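Side-chain contacts in Cif (Cell cycle inhibiting factor) (Escherichia coli, PDB 3EFY), which deamidates a specific glutamine of host NEDD8, which disables cullin-RING ubiquitin ligases and blocks the host cell cycle: residues G11-A14 with N15-K19; C48-C52 with K53-L57; E100-M103 with T104-L108; C117-F120 with S121-Q125; D167-N170 with I171-N174. All blocks are in the same frame, centred on the assembly; numbering follows the deposited sequence.

Four of the five contacts sit on or at the end of helices, and they show how neighbours three to five residues apart serve different places in a fold. Contacts 1 and 4 lie within helices 10-22 and 113-124, each with a buried face and a more open one. Contact 3 covers the end of helix 99-103, where polar bonds to the last carbonyls join apolar cover of a tryptophan. Contact 5, at the start of helix 168-184, is largely polar. Contact 2 instead lies where a loop enters strand 54-61, and is built round a Met-aromatic pair. Met-18 of contact 1 packs on Val-56 of contact 2, the backbone O of Lys-19 meets Asn-174 of contact 5, and contacts 1, 3 and 5 touch the second subunit.

Contact 1 of 5, residues G11-A14 with N15-K19; sequences GVTA and NAIMK
Thr-13 lays its methyl beside the end of Ile-17 one helical turn on, CG2 to CD1 3.8 Å, the two side chains running next to each other in the same direction. Thr-13 OG1 stands beside the backbone N (chi1 -65°) and hydrogen-bonds Ser-87, which puts CG2 anti to that N and beside Ile-17. Ile-17 also leans on the backbone: its CG1 is 3.2 Å from Thr-13 O, the carbonyl that accepts Ile-17 N at 3.0 Å. Phe-99 and Ile-69 extend this apolar surface.

Asn-15 behaves differently. Its amide folds back over Gly-11, CG 3.0 Å from Gly-11 O, but that oxygen takes its hydrogen bond from Asn-15 N at 2.9 Å. The amide serves another partner, since OD1 accepts from Arg-58 NE, tying the helix to strand 54-61. Another side meets the second subunit, with Val-12 and Ala-16 packing on Ile-177 and Leu-181 of that chain.

The four i to i+4 backbone bonds make this a regular stretch of alpha helix, about two turns long. It follows directly on Cys-10, an active-site residue, as in the papain-like clan, where the catalytic cysteine stands at the start of a helix packed against the sheet.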
loop_
_atom_site.group_PDB
_atom_site.type_symbol
_atom_site.label_atom_id
_atom_site.label_comp_id
_atom_site.label_asym_id
_atom_site.label_seq_id
_atom_site.Cartn_x
_atom_site.Cartn_y
_atom_site.Cartn_z
ATOM N N GLY A 11 -6.686 -13.901 0.859
ATOM C CA GLY A 11 -5.238 -13.776 0.632
ATOM C C GLY A 11 -4.794 -12.389 0.194
ATOM O O GLY A 11 -3.726 -11.890 0.607
ATOM N N VAL A 12 -5.608 -11.730 -0.638
ATOM C CA VAL A 12 -5.380 -10.357 -1.042
ATOM C C VAL A 12 -5.455 -9.409 0.167
ATOM O O VAL A 12 -4.567 -8.557 0.341
ATOM C CB VAL A 12 -6.339 -9.975 -2.163
ATOM C CG1 VAL A 12 -6.311 -8.523 -2.405
ATOM C CG2 VAL A 12 -5.937 -10.761 -3.435
ATOM N N THR A 13 -6.456 -9.591 1.020
ATOM C CA THR A 13 -6.556 -8.822 2.258
ATOM C C THR A 13 -5.337 -9.037 3.131
ATOM O O THR A 13 -4.726 -8.060 3.595
ATOM C CB THR A 13 -7.822 -9.214 3.011
ATOM O OG1 THR A 13 -8.951 -8.822 2.197
ATOM C CG2 THR A 13 -7.899 -8.507 4.358
ATOM N N ALA A 14 -4.977 -10.282 3.322
ATOM C CA ALA A 14 -3.790 -10.603 4.148
ATOM C C ALA A 14 -2.535 -9.933 3.622
ATOM O O ALA A 14 -1.739 -9.358 4.388
ATOM C CB ALA A 14 -3.578 -12.099 4.235
ATOM N N ASN A 15 -2.293 -10.050 2.308
ATOM C CA ASN A 15 -1.084 -9.459 1.754
ATOM C C ASN A 15 -1.040 -7.942 1.910
ATOM O O ASN A 15 0.004 -7.356 2.176
ATOM C CB ASN A 15 -1.001 -9.793 0.264
ATOM C CG ASN A 15 -0.813 -11.249 -0.016
ATOM O OD1 ASN A 15 -0.518 -12.059 0.866
ATOM N ND2 ASN A 15 -0.919 -11.606 -1.322
ATOM N N ALA A 16 -2.201 -7.284 1.768
ATOM C CA ALA A 16 -2.297 -5.861 1.899
ATOM C C ALA A 16 -2.028 -5.401 3.346
ATOM O O ALA A 16 -1.439 -4.363 3.561
ATOM C CB ALA A 16 -3.652 -5.393 1.431
ATOM N N ILE A 17 -2.506 -6.167 4.295
ATOM C CA ILE A 17 -2.252 -5.914 5.701
ATOM C C ILE A 17 -0.762 -6.049 6.024
ATOM O O ILE A 17 -0.185 -5.176 6.718
ATOM C CB ILE A 17 -3.084 -6.800 6.614
ATOM C CG1 ILE A 17 -4.577 -6.519 6.452
ATOM C CG2 ILE A 17 -2.663 -6.562 8.085
ATOM C CD1 ILE A 17 -5.436 -7.577 7.048
ATOM N N MET A 18 -0.086 -7.061 5.467
ATOM C CA MET A 18 1.362 -7.163 5.637
ATOM C C MET A 18 2.069 -5.909 5.108
ATOM O O MET A 18 2.989 -5.399 5.759
ATOM C CB MET A 18 1.913 -8.423 4.961
ATOM C CG MET A 18 1.398 -9.703 5.570
ATOM S SD MET A 18 1.868 -9.976 7.292
ATOM C CE MET A 18 3.582 -10.549 7.089
ATOM N N LYS A 19 1.637 -5.400 3.955
ATOM C CA LYS A 19 2.242 -4.174 3.396
ATOM C C LYS A 19 2.035 -2.982 4.359
ATOM O O LYS A 19 2.956 -2.165 4.576
ATOM C CB LYS A 19 1.665 -3.841 2.027
ATOM C CG LYS A 19 2.019 -4.875 0.962
ATOM C CD LYS A 19 1.477 -4.446 -0.407
ATOM C CE LYS A 19 1.802 -5.486 -1.520
ATOM N NZ LYS A 19 1.006 -5.207 -2.793
#

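Contact 2 of 5, residues C48-C52 with K53-L57; sequences CMPEC and KSFVL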
loop_
_atom_site.group_PDB
_atom_site.type_symbol
_atom_site.label_atom_id
_atom_site.label_comp_id
_atom_site.label_asym_id
_atom_site.label_seq_id
_atom_site.Cartn_x
_atom_site.Cartn_y
_atom_site.Cartn_z
ATOM N N CYS A 48 10.992 -18.682 21.683
ATOM C CA CYS A 48 12.060 -17.713 21.973
ATOM C C CYS A 48 11.789 -16.288 21.495
ATOM O O CYS A 48 12.707 -15.455 21.391
ATOM C CB CYS A 48 13.381 -18.227 21.433
ATOM S SG CYS A 48 13.468 -18.374 19.655
ATOM N N MET A 49 10.513 -15.955 21.264
ATOM C CA MET A 49 10.156 -14.653 20.734
ATOM C C MET A 49 10.413 -13.521 21.716
ATOM O O MET A 49 9.918 -13.572 22.834
ATOM C CB MET A 49 8.673 -14.620 20.335
ATOM C CG MET A 49 8.247 -13.325 19.767
ATOM S SD MET A 49 6.601 -13.484 18.948
ATOM C CE MET A 49 7.164 -14.053 17.350
ATOM N N PRO A 50 11.185 -12.524 21.307
ATOM C CA PRO A 50 11.434 -11.391 22.219
ATOM C C PRO A 50 10.153 -10.718 22.680
ATOM O O PRO A 50 9.213 -10.515 21.883
ATOM C CB PRO A 50 12.249 -10.446 21.369
ATOM C CG PRO A 50 12.983 -11.351 20.460
ATOM C CD PRO A 50 12.010 -12.412 20.095
ATOM N N GLU A 51 10.085 -10.399 23.974
ATOM C CA GLU A 51 8.970 -9.676 24.567
ATOM C C GLU A 51 8.976 -8.185 24.239
ATOM O O GLU A 51 7.933 -7.538 24.266
ATOM C CB GLU A 51 8.942 -9.898 26.099
ATOM C CG GLU A 51 8.789 -11.335 26.473
ATOM C CD GLU A 51 8.765 -11.579 27.989
ATOM O OE1 GLU A 51 9.005 -10.595 28.770
ATOM O OE2 GLU A 51 8.433 -12.734 28.338
ATOM N N CYS A 52 10.162 -7.628 23.936
ATOM C CA CYS A 52 10.385 -6.222 23.696
ATOM C C CYS A 52 10.202 -5.853 22.220
ATOM O O CYS A 52 10.477 -4.712 21.824
ATOM C CB CYS A 52 11.826 -5.837 24.097
ATOM S SG CYS A 52 13.117 -6.476 22.950
ATOM N N LYS A 53 9.714 -6.810 21.403
ATOM C CA LYS A 53 9.474 -6.513 19.984
ATOM C C LYS A 53 8.047 -6.945 19.631
ATOM O O LYS A 53 7.476 -7.800 20.286
ATOM C CB LYS A 53 10.471 -7.279 19.143
ATOM C CG LYS A 53 11.973 -6.826 19.296
ATOM C CD LYS A 53 12.851 -7.776 18.507
ATOM C CE LYS A 53 14.369 -7.686 18.778
ATOM N NZ LYS A 53 15.125 -8.758 17.990
ATOM N N SER A 54 7.523 -6.348 18.575
ATOM C CA SER A 54 6.222 -6.700 18.019
ATOM C C SER A 54 6.389 -7.416 16.672
ATOM O O SER A 54 7.310 -7.118 15.909
ATOM C CB SER A 54 5.364 -5.468 17.885
ATOM O OG SER A 54 6.015 -4.432 17.223
ATOM N N PHE A 55 5.474 -8.335 16.376
ATOM C CA PHE A 55 5.590 -9.159 15.163
ATOM C C PHE A 55 4.247 -9.318 14.505
ATOM O O PHE A 55 3.207 -9.267 15.152
ATOM C CB PHE A 55 6.068 -10.573 15.511
ATOM C CG PHE A 55 7.448 -10.608 16.100
ATOM C CD1 PHE A 55 8.546 -10.809 15.279
ATOM C CD2 PHE A 55 7.633 -10.448 17.469
ATOM C CE1 PHE A 55 9.858 -10.841 15.824
ATOM C CE2 PHE A 55 8.906 -10.484 18.028
ATOM C CZ PHE A 55 10.022 -10.678 17.195
ATOM N N VAL A 56 4.299 -9.486 13.199
ATOM C CA VAL A 56 3.099 -9.851 12.431
ATOM C C VAL A 56 3.332 -11.194 11.751
ATOM O O VAL A 56 4.418 -11.439 11.185
ATOM C CB VAL A 56 2.741 -8.701 11.465
ATOM C CG1 VAL A 56 3.851 -8.308 10.450
ATOM C CG2 VAL A 56 1.473 -9.005 10.808
ATOM N N LEU A 57 2.329 -12.054 11.818
ATOM C CA LEU A 57 2.349 -13.391 11.310
ATOM C C LEU A 57 1.284 -13.556 10.242
ATOM O O LEU A 57 0.061 -13.398 10.527
ATOM C CB LEU A 57 2.104 -14.381 12.437
ATOM C CG LEU A 57 2.041 -15.850 12.137
ATOM C CD1 LEU A 57 3.448 -16.416 11.784
ATOM C CD2 LEU A 57 1.492 -16.611 13.371
#
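Met-49 runs out nearly straight, with CG anti to the backbone N (chi1 -179°), and then bends at its last torsion (chi3 -85°), which turns the methyl over the ring of Phe-55. The result is a Met-aromatic contact where the loop after helix 39-47 enters strand 54-61 of the antiparallel sheet. CE stands over one ring face, offset toward the rim, in a CH-pi contact of 3.8 Å to the Phe-55 ring centroid. The sulfur comes in obliquely, Met-49 SD being 4.2 Å from the same centroid, while CG closes on the rim at 3.4 Å from Phe-55 CE2. Three successive atoms of one side chain thus follow the ring.

Pro-50 supplies the border. Its CD touches Phe-55 CZ at 3.9 Å, the two side chains crossing at about a right angle, and its carbonyl O lies in the ring plane at the edge, where it accepts a bond from Arg-80. On the more open flank the extended chain of Lys-53 passes over the proline, CD to Pro-50 CB 4.0 Å.

Across the turn the two segments share no hydrogen bond, and contact rests on apolar surface. Leu-163 and Glu-165 of the neighbouring strand 159-166 touch Phe-55 as well. At the turn itself, Cys-52 SG lies 3.8 Å from Lys-53 CG.

Contact 3 of 5, residues E100-M103 with T104-L108; sequences EDWM and THKAL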
loop_
_atom_site.group_PDB
_atom_site.type_symbol
_atom_site.label_atom_id
_atom_site.label_comp_id
_atom_site.label_asym_id
_atom_site.label_seq_id
_atom_site.Cartn_x
_atom_site.Cartn_y
_atom_site.Cartn_z
ATOM N N GLU A 100 -14.213 -4.828 6.814
ATOM C CA GLU A 100 -14.821 -3.718 7.589
ATOM C C GLU A 100 -15.627 -4.210 8.799
ATOM O O GLU A 100 -15.492 -3.693 9.918
ATOM C CB GLU A 100 -15.710 -2.867 6.665
ATOM C CG GLU A 100 -16.387 -1.740 7.355
ATOM C CD GLU A 100 -17.139 -0.835 6.402
ATOM O OE1 GLU A 100 -17.437 -1.230 5.250
ATOM O OE2 GLU A 100 -17.428 0.285 6.833
ATOM N N ASP A 101 -16.419 -5.245 8.578
ATOM C CA ASP A 101 -17.287 -5.797 9.618
ATOM C C ASP A 101 -16.491 -6.489 10.715
ATOM O O ASP A 101 -16.700 -6.225 11.903
ATOM C CB ASP A 101 -18.305 -6.719 9.003
ATOM C CG ASP A 101 -19.259 -5.988 8.059
ATOM O OD1 ASP A 101 -19.518 -4.761 8.275
ATOM O OD2 ASP A 101 -19.697 -6.622 7.071
ATOM N N TRP A 102 -15.523 -7.331 10.321
ATOM C CA TRP A 102 -14.660 -7.984 11.285
ATOM C C TRP A 102 -13.935 -6.934 12.156
ATOM O O TRP A 102 -13.858 -7.065 13.399
ATOM C CB TRP A 102 -13.656 -8.895 10.556
ATOM C CG TRP A 102 -12.722 -9.604 11.479
ATOM C CD1 TRP A 102 -11.405 -9.268 11.706
ATOM C CD2 TRP A 102 -13.014 -10.692 12.369
ATOM N NE1 TRP A 102 -10.872 -10.117 12.633
ATOM C CE2 TRP A 102 -11.833 -10.992 13.074
ATOM C CE3 TRP A 102 -14.159 -11.448 12.660
ATOM C CZ2 TRP A 102 -11.785 -12.011 14.030
ATOM C CZ3 TRP A 102 -14.094 -12.477 13.555
ATOM C CH2 TRP A 102 -12.911 -12.772 14.239
ATOM N N MET A 103 -13.361 -5.921 11.515
ATOM C CA MET A 103 -12.448 -5.007 12.196
ATOM C C MET A 103 -13.170 -4.047 13.145
ATOM O O MET A 103 -12.564 -3.595 14.153
ATOM C CB MET A 103 -11.580 -4.240 11.221
ATOM C CG MET A 103 -10.675 -5.157 10.378
ATOM S SD MET A 103 -9.405 -5.968 11.397
ATOM C CE MET A 103 -8.300 -4.629 11.614
ATOM N N THR A 104 -14.435 -3.804 12.833
ATOM C CA THR A 104 -15.255 -2.858 13.631
ATOM C C THR A 104 -16.063 -3.567 14.720
ATOM O O THR A 104 -16.855 -2.914 15.441
ATOM C CB THR A 104 -16.127 -1.942 12.701
ATOM O OG1 THR A 104 -17.038 -2.690 11.897
ATOM C CG2 THR A 104 -15.248 -1.067 11.792
ATOM N N HIS A 105 -15.911 -4.884 14.831
ATOM C CA HIS A 105 -16.603 -5.674 15.801
ATOM C C HIS A 105 -15.538 -6.560 16.482
ATOM O O HIS A 105 -14.752 -6.073 17.267
ATOM C CB HIS A 105 -17.848 -6.367 15.171
ATOM C CG HIS A 105 -18.837 -5.381 14.606
ATOM N ND1 HIS A 105 -18.776 -4.938 13.309
ATOM C CD2 HIS A 105 -19.819 -4.643 15.203
ATOM C CE1 HIS A 105 -19.708 -4.017 13.105
ATOM N NE2 HIS A 105 -20.357 -3.821 14.241
ATOM N N LYS A 106 -15.465 -7.810 16.166
ATOM C CA LYS A 106 -14.688 -8.739 16.944
ATOM C C LYS A 106 -13.174 -8.499 17.003
ATOM O O LYS A 106 -12.538 -8.767 18.015
ATOM C CB LYS A 106 -15.002 -10.127 16.439
ATOM C CG LYS A 106 -14.495 -11.238 17.302
ATOM C CD LYS A 106 -15.310 -12.469 17.105
ATOM C CE LYS A 106 -14.681 -13.690 17.706
ATOM N NZ LYS A 106 -15.625 -14.854 17.677
ATOM N N ALA A 107 -12.578 -7.966 15.936
ATOM C CA ALA A 107 -11.126 -7.833 15.873
ATOM C C ALA A 107 -10.530 -6.943 16.958
ATOM O O ALA A 107 -9.405 -7.162 17.294
ATOM C CB ALA A 107 -10.671 -7.281 14.515
ATOM N N LEU A 108 -11.269 -5.979 17.514
ATOM C CA LEU A 108 -10.596 -5.084 18.465
ATOM C C LEU A 108 -10.431 -5.648 19.862
ATOM O O LEU A 108 -9.675 -5.104 20.673
ATOM C CB LEU A 108 -11.192 -3.679 18.483
ATOM C CG LEU A 108 -10.834 -2.882 17.218
ATOM C CD1 LEU A 108 -11.326 -1.497 17.365
ATOM C CD2 LEU A 108 -9.345 -2.885 16.878
#
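Helix 99-103 ends here in a bond spanning five residues, Ala-107 N to Trp-102 O at 3.0 Å and nearly straight (167°), after which residues 106-108 form a short 3-10 turn. Three of the last carbonyls, those of Glu-100, Asp-101 and Trp-102, find donors in what follows. Glu-100 O accepts twice from Thr-104, from OG1 at 2.7 Å and from the backbone N at 3.1 Å, and the two donors approach from opposite faces of its plane. For this OG1 sits between the backbone N and the carbonyl carbon of Thr-104 (chi1 61°), which turns the hydroxyl back along the helix. Asp-101 O is held by the imidazole of His-105: ND1 donates at 2.8 Å onto a lone pair, and the oxygen lies in the ring plane. One side-chain donor thus serves each of two consecutive carbonyls.

The apolar half centres on Trp-102. Lys-106 CB makes a CH-pi contact over its six-membered ring, 4.0 Å from the centroid, and the aliphatic chain runs on across the rim before NZ reaches Asp-138 O and Thr-135 O. Ala-107 CB sits near the pyrrole end, 3.5 Å from Trp-102 CD1, and also meets Met-103 SD at 3.6 Å. Met-103 O is buried with no polar partner.

Anchored by NE1 on Leu-84 O, the indole touches Gln-86, an active-site residue. The arrangement is a helix C-terminus whose last carbonyls are bonded by side chains from the following loop, placed beside the catalytic site of this glutamine deamidase.

Contact 4 of 5, residues C117-F120 with S121-Q125; sequences CNYF and SCMSQ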
loop_
_atom_site.group_PDB
_atom_site.type_symbol
_atom_site.label_atom_id
_atom_site.label_comp_id
_atom_site.label_asym_id
_atom_site.label_seq_id
_atom_site.Cartn_x
_atom_site.Cartn_y
_atom_site.Cartn_z
ATOM N N CYS A 117 -2.435 -20.649 18.640
ATOM C CA CYS A 117 -1.429 -21.681 18.521
ATOM C C CYS A 117 -1.943 -23.105 18.808
ATOM O O CYS A 117 -1.595 -24.080 18.132
ATOM C CB CYS A 117 -0.199 -21.319 19.362
ATOM S SG CYS A 117 0.671 -19.911 18.612
ATOM N N ASN A 118 -2.793 -23.230 19.807
ATOM C CA ASN A 118 -3.423 -24.503 20.089
ATOM C C ASN A 118 -4.259 -24.921 18.889
ATOM O O ASN A 118 -4.228 -26.086 18.487
ATOM C CB ASN A 118 -4.315 -24.406 21.313
ATOM C CG ASN A 118 -5.057 -25.730 21.601
ATOM O OD1 ASN A 118 -6.271 -25.850 21.377
ATOM N ND2 ASN A 118 -4.314 -26.740 22.064
ATOM N N TYR A 119 -4.966 -23.966 18.292
ATOM C CA TYR A 119 -5.729 -24.251 17.060
ATOM C C TYR A 119 -4.820 -24.803 15.946
ATOM O O TYR A 119 -5.128 -25.820 15.304
ATOM C CB TYR A 119 -6.571 -22.996 16.584
ATOM C CG TYR A 119 -6.954 -23.098 15.152
ATOM C CD1 TYR A 119 -7.975 -23.951 14.746
ATOM C CD2 TYR A 119 -6.188 -22.469 14.159
ATOM C CE1 TYR A 119 -8.259 -24.139 13.425
ATOM C CE2 TYR A 119 -6.482 -22.628 12.828
ATOM C CZ TYR A 119 -7.520 -23.464 12.461
ATOM O OH TYR A 119 -7.804 -23.692 11.156
ATOM N N PHE A 120 -3.672 -24.154 15.687
ATOM C CA PHE A 120 -2.762 -24.640 14.651
ATOM C C PHE A 120 -2.373 -26.094 14.933
ATOM O O PHE A 120 -2.357 -26.960 14.037
ATOM C CB PHE A 120 -1.449 -23.822 14.592
ATOM C CG PHE A 120 -1.603 -22.359 14.251
ATOM C CD1 PHE A 120 -2.595 -21.882 13.453
ATOM C CD2 PHE A 120 -0.661 -21.460 14.722
ATOM C CE1 PHE A 120 -2.689 -20.556 13.192
ATOM C CE2 PHE A 120 -0.727 -20.163 14.438
ATOM C CZ PHE A 120 -1.733 -19.678 13.682
ATOM N N SER A 121 -2.059 -26.352 16.197
ATOM C CA SER A 121 -1.630 -27.683 16.596
ATOM C C SER A 121 -2.734 -28.728 16.365
ATOM O O SER A 121 -2.492 -29.765 15.772
ATOM C CB SER A 121 -1.179 -27.689 18.054
ATOM O OG SER A 121 -0.668 -28.980 18.341
ATOM N N CYS A 122 -3.941 -28.422 16.802
ATOM C CA CYS A 122 -5.088 -29.325 16.588
ATOM C C CYS A 122 -5.377 -29.564 15.107
ATOM O O CYS A 122 -5.493 -30.704 14.676
ATOM C CB CYS A 122 -6.339 -28.775 17.262
ATOM S SG CYS A 122 -6.265 -28.773 19.048
ATOM N N MET A 123 -5.471 -28.499 14.306
ATOM C CA MET A 123 -5.767 -28.643 12.889
ATOM C C MET A 123 -4.673 -29.411 12.151
ATOM O O MET A 123 -4.952 -30.207 11.251
ATOM C CB MET A 123 -6.018 -27.262 12.262
ATOM C CG MET A 123 -6.375 -27.221 10.821
ATOM S SD MET A 123 -8.033 -27.953 10.545
ATOM C CE MET A 123 -8.780 -27.498 12.068
ATOM N N SER A 124 -3.419 -29.221 12.545
ATOM C CA SER A 124 -2.313 -29.914 11.880
ATOM C C SER A 124 -2.358 -31.426 12.117
ATOM O O SER A 124 -1.809 -32.168 11.338
ATOM C CB SER A 124 -0.949 -29.362 12.315
ATOM O OG SER A 124 -0.749 -29.526 13.683
ATOM N N GLN A 125 -3.044 -31.847 13.166
ATOM C CA GLN A 125 -3.211 -33.254 13.522
ATOM C C GLN A 125 -4.607 -33.776 13.141
ATOM O O GLN A 125 -5.014 -34.852 13.607
ATOM C CB GLN A 125 -3.030 -33.410 15.014
ATOM C CG GLN A 125 -1.624 -33.136 15.506
ATOM C CD GLN A 125 -1.548 -33.129 16.996
ATOM O OE1 GLN A 125 -1.539 -32.070 17.626
ATOM N NE2 GLN A 125 -1.514 -34.312 17.590
#
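Tyr-119 and Met-123, one turn apart on helix 113-124, form the tight side of this contact. They run next to each other in the same direction, with Met-123 CE 3.7 Å from Tyr-119 CE1 and CG 3.8 Å from Tyr-119 OH. Bends at chi2 (68°) and chi3 (32°) bring CG and the terminal methyl alongside the phenol. The hydroxyl hydrogen-bonds Asp-61, and Phe-137 meets the tyrosine ring edge-to-face, so the phenol is fixed at its end as well as along its flank. Phe-120 faces helix 39-47 and stacks edge-to-face with Phe-159 and Phe-161.

Asn-118 and Cys-122 make the looser, more solvent-facing side. Their closest side-chain approach, Asn-118 OD1 to Cys-122 SG, is 3.7 Å, and beyond it the amide has a weak bond to Gln-132 of helix 130-137.

Both sides share the regular backbone: Met-123 N donates to Tyr-119 O at 2.9 Å in an almost straight line (176°). At the end of the helix Phe-120 O accepts Ser-124 N at 2.9 Å, and Ser-124 OG lies 3.0 Å from the same oxygen and 2.7 Å from Ser-121 O, its single proton not assigned between them.

The chemistry implies a division of labour: apolar and aromatic contacts, with one polar anchor at Tyr-119 OH, seat the inner face, whereas Ser-124 at the end keeps its hydroxyl near the helix's own carbonyls.

Contact 5 of 5, residues D167-N170 with I171-N174; sequences DTDN and IEKN
Asp-167 O accepts two amides of the first turn, Asn-170 N at 2.9 Å and, weakly, Ile-171 N at 3.4 Å. Asp-167 occupies the N-cap position of helix 168-184, yet its carboxylate makes no capping bond, and its side chain leads away from the turn. The helix then settles into its regular pattern, Asn-174 N reaching Asn-170 O at 2.9 Å.

On the exposed flank, Glu-172 lies alongside Thr-168, the two pointing the same way. Its CG is 3.3 Å from Thr-168 O, and the extended chain carries the carboxylate back toward Asp-169. There OD1 of Asp-169 and OE2 of Glu-172 come within 4.1 Å, their planes 57° apart. Two acidic groups this near would be expected to repel mildly, although their place near a helix N-terminus, with its partial positive charge, probably eases the cost.

The buried flank begins with Ile-171. Its CG1 stands anti to the backbone N (chi1 176°), which leaves CG2 turned back against Thr-168 O at 3.2 Å, while the side chain also packs on Leu-20 and Phe-21 of helix 10-22 and on Leu-188 of the second subunit. Asn-174 links the same helices, its ND2 bonded to Leu-20 O and Asp-23 O. Its other amide atom is held by its neighbour: Lys-173 NZ, itself bonded to Asp-23 O, donates to Asn-174 OD1 at 2.6 Å from above the carbonyl plane.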
loop_
_atom_site.group_PDB
_atom_site.type_symbol
_atom_site.label_atom_id
_atom_site.label_comp_id
_atom_site.label_asym_id
_atom_site.label_seq_id
_atom_site.Cartn_x
_atom_site.Cartn_y
_atom_site.Cartn_z
ATOM N N ASP A 167 7.483 -2.223 13.356
ATOM C CA ASP A 167 7.587 -1.010 14.186
ATOM C C ASP A 167 6.249 -0.324 14.200
ATOM O O ASP A 167 5.679 -0.061 13.142
ATOM C CB ASP A 167 8.606 -0.088 13.571
ATOM C CG ASP A 167 9.974 -0.663 13.582
ATOM O OD1 ASP A 167 10.368 -1.234 14.623
ATOM O OD2 ASP A 167 10.673 -0.516 12.558
ATOM N N THR A 168 5.765 -0.015 15.391
ATOM C CA THR A 168 4.467 0.622 15.525
ATOM C C THR A 168 4.399 1.971 14.791
ATOM O O THR A 168 3.365 2.311 14.253
ATOM C CB THR A 168 4.112 0.737 16.988
ATOM O OG1 THR A 168 2.811 1.319 17.109
ATOM C CG2 THR A 168 5.170 1.561 17.678
ATOM N N ASP A 169 5.527 2.684 14.683
ATOM C CA ASP A 169 5.559 3.946 13.933
ATOM C C ASP A 169 5.264 3.745 12.445
ATOM O O ASP A 169 4.681 4.607 11.789
ATOM C CB ASP A 169 6.941 4.603 14.051
ATOM C CG ASP A 169 7.186 5.236 15.373
ATOM O OD1 ASP A 169 6.245 5.431 16.187
ATOM O OD2 ASP A 169 8.376 5.558 15.595
ATOM N N ASN A 170 5.625 2.581 11.915
ATOM C CA ASN A 170 5.430 2.347 10.523
ATOM C C ASN A 170 3.969 2.033 10.163
ATOM O O ASN A 170 3.432 2.518 9.151
ATOM C CB ASN A 170 6.305 1.208 10.109
ATOM C CG ASN A 170 6.494 1.169 8.697
ATOM O OD1 ASN A 170 6.118 0.200 8.026
ATOM N ND2 ASN A 170 7.073 2.244 8.165
ATOM N N ILE A 171 3.338 1.208 10.982
ATOM C CA ILE A 171 1.910 0.891 10.738
ATOM C C ILE A 171 1.110 2.190 10.835
ATOM O O ILE A 171 0.220 2.449 10.009
ATOM C CB ILE A 171 1.381 -0.287 11.614
ATOM C CG1 ILE A 171 -0.129 -0.528 11.398
ATOM C CG2 ILE A 171 1.583 -0.052 13.115
ATOM C CD1 ILE A 171 -0.525 -0.881 9.967
ATOM N N GLU A 172 1.464 3.041 11.798
ATOM C CA GLU A 172 0.749 4.298 11.976
ATOM C C GLU A 172 0.884 5.148 10.735
ATOM O O GLU A 172 -0.109 5.649 10.253
ATOM C CB GLU A 172 1.278 5.079 13.191
ATOM C CG GLU A 172 0.933 4.518 14.531
ATOM C CD GLU A 172 1.680 5.216 15.675
ATOM O OE1 GLU A 172 1.598 4.694 16.804
ATOM O OE2 GLU A 172 2.336 6.272 15.441
ATOM N N LYS A 173 2.107 5.311 10.208
ATOM C CA LYS A 173 2.366 6.095 9.021
ATOM C C LYS A 173 1.617 5.526 7.813
ATOM O O LYS A 173 0.996 6.269 7.060
ATOM C CB LYS A 173 3.865 6.122 8.712
ATOM C CG LYS A 173 4.224 6.589 7.303
ATOM C CD LYS A 173 5.664 6.200 6.837
ATOM C CE LYS A 173 6.010 4.641 6.916
ATOM N NZ LYS A 173 5.843 3.790 5.658
ATOM N N ASN A 174 1.661 4.202 7.630
ATOM C CA ASN A 174 0.969 3.612 6.490
ATOM C C ASN A 174 -0.557 3.707 6.518
ATOM O O ASN A 174 -1.192 3.796 5.475
ATOM C CB ASN A 174 1.429 2.161 6.264
ATOM C CG ASN A 174 2.882 2.092 5.758
ATOM O OD1 ASN A 174 3.382 3.041 5.144
ATOM N ND2 ASN A 174 3.551 0.979 6.012
#